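Local coordinates for protein monalysin (Pseudomonas entomophila, PDB 4MKO) that forms beta-barrel pores in host membranes, lysing cells and contributing to intestinal damage and lethality in Drosophila, at residues L59-E63 with L75-T80; I65-V71 with M132-F138. All blocks are in the same frame, centred on the assembly; numbering follows the deposited sequence.

Overall arrangement
Contacts 1 and 2 both draw on strand 46-67, at successive points along it, and their centres lie about 17 Å apart. Both are partly buried, but the centre of contact 1 lies about 16 Å from that of the chain and the centre of contact 2 about 31 Å, with more exposed residues. Their chemistry differs accordingly. In contact 1 two separate sheets face each other through side chains and bridging waters; in contact 2 backbone hydrogen bonds pair strands 46-67 and 136-151 within one sheet and tie the turn after the first to the loop after strand 124-133, which belongs to the smaller sheet. Leu75 joins them, its CD1 lying 3.6 Å from Ile65 CD1 and its CD2 3.8 Å from Met132 SD.

Contact 1 (L59-E63 with L75-T80); sequences LQYVE and LSYQLT
The Glu63 carboxylate and the Tyr77 ring lie with their planes 61° apart, and the acid touches Tyr77 at the root of the ring: OE2 of Glu63 is 3.5 Å from CB of Tyr77. The other oxygen, OE1, turns to the apolar end of Leu75, 3.6 Å from its CD2. At the edge of the Tyr77 ring, in its plane, sits CD2 of Leu79, while CG1 of Val62 approaches the same ring obliquely. One face of the Tyr61 ring carries the backbone N of Glu63 over its centre. Glu63 spans the gap because CG stands between its backbone N and carbonyl carbon (chi1 65°) and the chain then runs out extended. Val62 forks over the facing strand: CG1 lies 3.5 Å from Gln78 O, and CG2 packs on Leu79 CD2 at 3.8 Å. Both Val62 and Glu63 face Ile140 in a classic beta bulge. With axes 7.5 Å apart and an angle of 149° between their directions, the strands are not sheet partners, and water makes the polar links. One water donates to Glu63 OE2 (2.8 Å) and accepts from Gln78 N; another accepts from Gln60 NE2 and bonds to Thr80 OG1. Beyond the pair, Tyr77 OH is held by Thr130 and Arg187, and Gln78 NE2 by Thr127. The contact thus lays the two-stranded sheet of 72-81 and 124-133, part of the inferred pore-forming region, against the large sheet, where Leu75 and Leu79 also reach strand 136-151.

Contact 2 (I65-V71 with M132-F138); sequences ISIPQNV and MKGPGTF
Ile67 fills the angle between the two arms of segment 132-138. Its CB rests 3.8 Å from CA of Gly134, where the facing chain has no side chain. From there the branches part: CG2, anti to the backbone N, comes within 3.5 Å of Gly134 N, while CG1 (chi1 -50°) carries the chain toward Met132, which comes from the neighbouring two-stranded sheet, and Phe138 on its own sheet. At the tip, CD1 meets Met132 CB at 3.7 Å, the two side chains crossing at about a right angle, and approaches Phe138 CE2 obliquely at 4.2 Å. Ile65, two residues back on the same face, adds CG2 against the Met132 methyl, CE, and Phe138 CB. The backbone beneath is antiparallel sheet: Ile65 with Phe138 and Ile67 with Gly136 are hydrogen-bonded pairs, and Ser66 with Thr137 is the non-hydrogen-bonded pair between them. Ile67 N reaches Gly136 O at 2.9 Å, but the return bond from Gly136 N to Ile67 O is weak. Here the chain enters and leaves the inferred pore-forming region of this aerolysin-like toxin, so the pairing brings together the ends of that region, which in such toxins supplies the membrane-inserting hairpin. Past Ile67 the strand gives way to a type II turn, Pro68 to Val71, and across from it a cis peptide precedes Pro135. Val71 O accepts a nearly straight bond from Gly134 N (2.9 Å, 166° at the hydrogen). A water links Asn70 N to Gly134 O. At the exposed end of the contact, the bent Gln69 side chain lies alongside the Pro135 ring, pointing the same way, with OE1 of Gln69 3.4 Å from CG of Pro135.

Contact 1 (L59-E63 with L75-T80)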
# COMPACT_ATOMS: atom_id res chain seq x y z
N LEU A 59 -4.61 -7.46 0.74
CA LEU A 59 -5.48 -7.62 1.90
C LEU A 59 -4.64 -7.99 3.11
O LEU A 59 -3.94 -9.02 3.10
CB LEU A 59 -6.52 -8.72 1.61
CG LEU A 59 -7.61 -8.37 0.58
CD1 LEU A 59 -8.53 -9.56 0.37
CD2 LEU A 59 -8.41 -7.16 1.02
N GLN A 60 -4.65 -7.14 4.13
CA GLN A 60 -3.87 -7.45 5.33
C GLN A 60 -4.79 -7.98 6.41
O GLN A 60 -5.92 -7.51 6.58
CB GLN A 60 -3.03 -6.26 5.80
CG GLN A 60 -3.76 -5.26 6.69
CD GLN A 60 -2.82 -4.21 7.25
OE1 GLN A 60 -1.60 -4.20 6.99
NE2 GLN A 60 -3.39 -3.27 7.99
N TYR A 61 -4.32 -8.98 7.12
CA TYR A 61 -5.08 -9.66 8.17
C TYR A 61 -5.58 -8.73 9.29
O TYR A 61 -4.81 -7.91 9.80
CB TYR A 61 -4.21 -10.76 8.76
CG TYR A 61 -4.90 -11.61 9.80
CD1 TYR A 61 -5.81 -12.60 9.43
CD2 TYR A 61 -4.66 -11.41 11.16
CE1 TYR A 61 -6.46 -13.38 10.40
CE2 TYR A 61 -5.30 -12.18 12.13
CZ TYR A 61 -6.20 -13.16 11.74
OH TYR A 61 -6.83 -13.92 12.69
N VAL A 62 -6.87 -8.86 9.67
CA VAL A 62 -7.44 -8.11 10.79
C VAL A 62 -7.72 -9.10 11.94
O VAL A 62 -7.15 -8.95 13.02
CB VAL A 62 -8.69 -7.27 10.41
CG1 VAL A 62 -9.38 -6.67 11.64
CG2 VAL A 62 -8.33 -6.17 9.42
N GLU A 63 -8.58 -10.10 11.71
CA GLU A 63 -8.94 -11.11 12.71
C GLU A 63 -9.75 -12.26 12.13
O GLU A 63 -10.19 -12.21 10.97
CB GLU A 63 -9.66 -10.49 13.93
CG GLU A 63 -11.02 -9.88 13.63
CD GLU A 63 -11.80 -9.47 14.86
OE1 GLU A 63 -12.97 -9.88 14.98
OE2 GLU A 63 -11.25 -8.70 15.69
N LEU A 75 -20.40 -7.65 15.40
CA LEU A 75 -18.99 -7.81 15.67
C LEU A 75 -18.25 -6.48 15.56
O LEU A 75 -18.40 -5.79 14.56
CB LEU A 75 -18.39 -8.83 14.68
CG LEU A 75 -16.98 -9.33 15.01
CD1 LEU A 75 -17.01 -10.34 16.17
CD2 LEU A 75 -16.36 -9.98 13.82
N SER A 76 -17.45 -6.14 16.58
CA SER A 76 -16.60 -4.94 16.61
C SER A 76 -15.17 -5.39 16.38
O SER A 76 -14.71 -6.37 16.99
CB SER A 76 -16.69 -4.24 17.96
OG SER A 76 -17.87 -3.47 18.08
N TYR A 77 -14.44 -4.68 15.52
CA TYR A 77 -13.04 -5.03 15.23
C TYR A 77 -12.30 -3.76 14.92
O TYR A 77 -12.92 -2.75 14.58
CB TYR A 77 -12.93 -6.05 14.06
CG TYR A 77 -13.81 -5.71 12.88
CD1 TYR A 77 -13.36 -4.86 11.87
CD2 TYR A 77 -15.12 -6.18 12.80
CE1 TYR A 77 -14.18 -4.52 10.79
CE2 TYR A 77 -15.96 -5.81 11.75
CZ TYR A 77 -15.48 -4.99 10.74
OH TYR A 77 -16.33 -4.65 9.71
N GLN A 78 -10.97 -3.80 15.03
CA GLN A 78 -10.16 -2.63 14.81
C GLN A 78 -9.61 -2.55 13.40
O GLN A 78 -8.93 -3.47 12.95
CB GLN A 78 -9.00 -2.55 15.82
CG GLN A 78 -9.43 -2.39 17.30
CD GLN A 78 -10.29 -1.16 17.51
OE1 GLN A 78 -9.82 -0.03 17.39
NE2 GLN A 78 -11.57 -1.37 17.76
N LEU A 79 -9.90 -1.45 12.71
CA LEU A 79 -9.29 -1.16 11.41
C LEU A 79 -8.35 0.01 11.66
O LEU A 79 -8.32 0.55 12.77
CB LEU A 79 -10.35 -0.79 10.35
CG LEU A 79 -11.38 -1.87 9.98
CD1 LEU A 79 -12.33 -1.35 8.90
CD2 LEU A 79 -10.73 -3.17 9.49
N THR A 80 -7.54 0.38 10.66
CA THR A 80 -6.65 1.53 10.81
C THR A 80 -6.75 2.47 9.62
O THR A 80 -7.20 2.08 8.53
CB THR A 80 -5.18 1.08 11.03
OG1 THR A 80 -4.71 0.42 9.86
CG2 THR A 80 -5.00 0.19 12.26
O HOH W 1 -2.53 -1.16 9.94
O HOH W 2 -9.76 -6.30 15.86

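Contact 2 (I65-V71 with M132-F138)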
# COMPACT_ATOMS: atom_id res chain seq x y z
N ILE A 65 -13.00 -15.00 13.28
CA ILE A 65 -14.08 -15.20 14.24
C ILE A 65 -14.94 -16.39 13.83
O ILE A 65 -15.27 -16.52 12.65
CB ILE A 65 -14.94 -13.90 14.44
CG1 ILE A 65 -15.95 -14.05 15.61
CG2 ILE A 65 -15.67 -13.49 13.16
CD1 ILE A 65 -15.50 -13.52 16.91
N SER A 66 -15.33 -17.23 14.83
CA SER A 66 -16.23 -18.36 14.62
C SER A 66 -17.53 -18.04 15.33
O SER A 66 -17.49 -17.60 16.47
CB SER A 66 -15.63 -19.66 15.14
OG SER A 66 -14.52 -20.02 14.34
N ILE A 67 -18.67 -18.21 14.65
CA ILE A 67 -19.99 -17.89 15.21
C ILE A 67 -20.88 -19.12 15.17
O ILE A 67 -21.00 -19.76 14.12
CB ILE A 67 -20.64 -16.67 14.48
CG1 ILE A 67 -19.68 -15.48 14.39
CG2 ILE A 67 -21.96 -16.26 15.16
CD1 ILE A 67 -20.14 -14.34 13.42
N PRO A 68 -21.52 -19.48 16.31
CA PRO A 68 -22.37 -20.68 16.31
C PRO A 68 -23.66 -20.52 15.52
O PRO A 68 -24.09 -19.40 15.21
CB PRO A 68 -22.70 -20.91 17.80
CG PRO A 68 -21.92 -19.93 18.57
CD PRO A 68 -21.47 -18.84 17.64
N GLN A 69 -24.29 -21.67 15.24
CA GLN A 69 -25.58 -21.77 14.58
C GLN A 69 -26.60 -20.99 15.44
O GLN A 69 -26.50 -21.00 16.67
CB GLN A 69 -25.98 -23.27 14.50
CG GLN A 69 -27.36 -23.59 13.90
CD GLN A 69 -27.44 -23.32 12.41
OE1 GLN A 69 -26.89 -24.06 11.59
NE2 GLN A 69 -28.17 -22.28 12.04
N ASN A 70 -27.55 -20.29 14.77
CA ASN A 70 -28.63 -19.53 15.41
C ASN A 70 -28.15 -18.32 16.21
O ASN A 70 -28.90 -17.79 17.03
CB ASN A 70 -29.51 -20.46 16.28
CG ASN A 70 -30.09 -21.62 15.51
OD1 ASN A 70 -30.48 -21.49 14.35
ND2 ASN A 70 -30.15 -22.79 16.14
N VAL A 71 -26.90 -17.86 15.97
CA VAL A 71 -26.36 -16.68 16.64
C VAL A 71 -26.16 -15.55 15.64
O VAL A 71 -25.52 -15.75 14.61
CB VAL A 71 -25.07 -16.98 17.48
CG1 VAL A 71 -24.44 -15.70 18.02
CG2 VAL A 71 -25.38 -17.96 18.62
N MET A 132 -23.21 -9.96 11.89
CA MET A 132 -22.89 -11.24 11.27
C MET A 132 -23.69 -12.35 11.94
O MET A 132 -24.06 -12.24 13.11
CB MET A 132 -21.38 -11.53 11.42
CG MET A 132 -20.48 -10.56 10.67
SD MET A 132 -18.76 -10.88 11.07
CE MET A 132 -18.50 -12.43 10.22
N LYS A 133 -23.92 -13.44 11.20
CA LYS A 133 -24.68 -14.59 11.64
C LYS A 133 -23.90 -15.88 11.41
O LYS A 133 -23.23 -16.04 10.38
CB LYS A 133 -26.01 -14.65 10.87
CG LYS A 133 -27.03 -15.65 11.41
CD LYS A 133 -28.32 -15.63 10.61
CE LYS A 133 -29.33 -16.62 11.13
NZ LYS A 133 -30.67 -16.45 10.49
N GLY A 134 -24.00 -16.80 12.37
CA GLY A 134 -23.38 -18.11 12.22
C GLY A 134 -24.31 -19.04 11.47
O GLY A 134 -25.40 -18.64 11.05
N PRO A 135 -23.92 -20.31 11.25
CA PRO A 135 -22.66 -20.94 11.66
C PRO A 135 -21.52 -20.58 10.71
O PRO A 135 -21.77 -20.27 9.54
CB PRO A 135 -22.99 -22.44 11.62
CG PRO A 135 -24.00 -22.56 10.51
CD PRO A 135 -24.79 -21.26 10.52
N GLY A 136 -20.29 -20.66 11.20
CA GLY A 136 -19.14 -20.44 10.34
C GLY A 136 -17.94 -19.80 10.97
O GLY A 136 -18.02 -19.25 12.07
N THR A 137 -16.82 -19.92 10.27
CA THR A 137 -15.56 -19.29 10.65
C THR A 137 -15.26 -18.32 9.53
O THR A 137 -15.34 -18.68 8.35
CB THR A 137 -14.47 -20.33 10.91
OG1 THR A 137 -14.92 -21.21 11.94
CG2 THR A 137 -13.16 -19.69 11.33
N PHE A 138 -14.96 -17.08 9.89
CA PHE A 138 -14.75 -15.98 8.95
C PHE A 138 -13.47 -15.22 9.26
O PHE A 138 -13.10 -15.07 10.43
CB PHE A 138 -15.94 -15.00 8.98
CG PHE A 138 -17.28 -15.70 8.92
CD1 PHE A 138 -17.79 -16.17 7.72
CD2 PHE A 138 -17.99 -15.98 10.09
CE1 PHE A 138 -19.01 -16.86 7.67
CE2 PHE A 138 -19.22 -16.67 10.03
CZ PHE A 138 -19.72 -17.10 8.82
O HOH W 3 -27.80 -19.46 12.09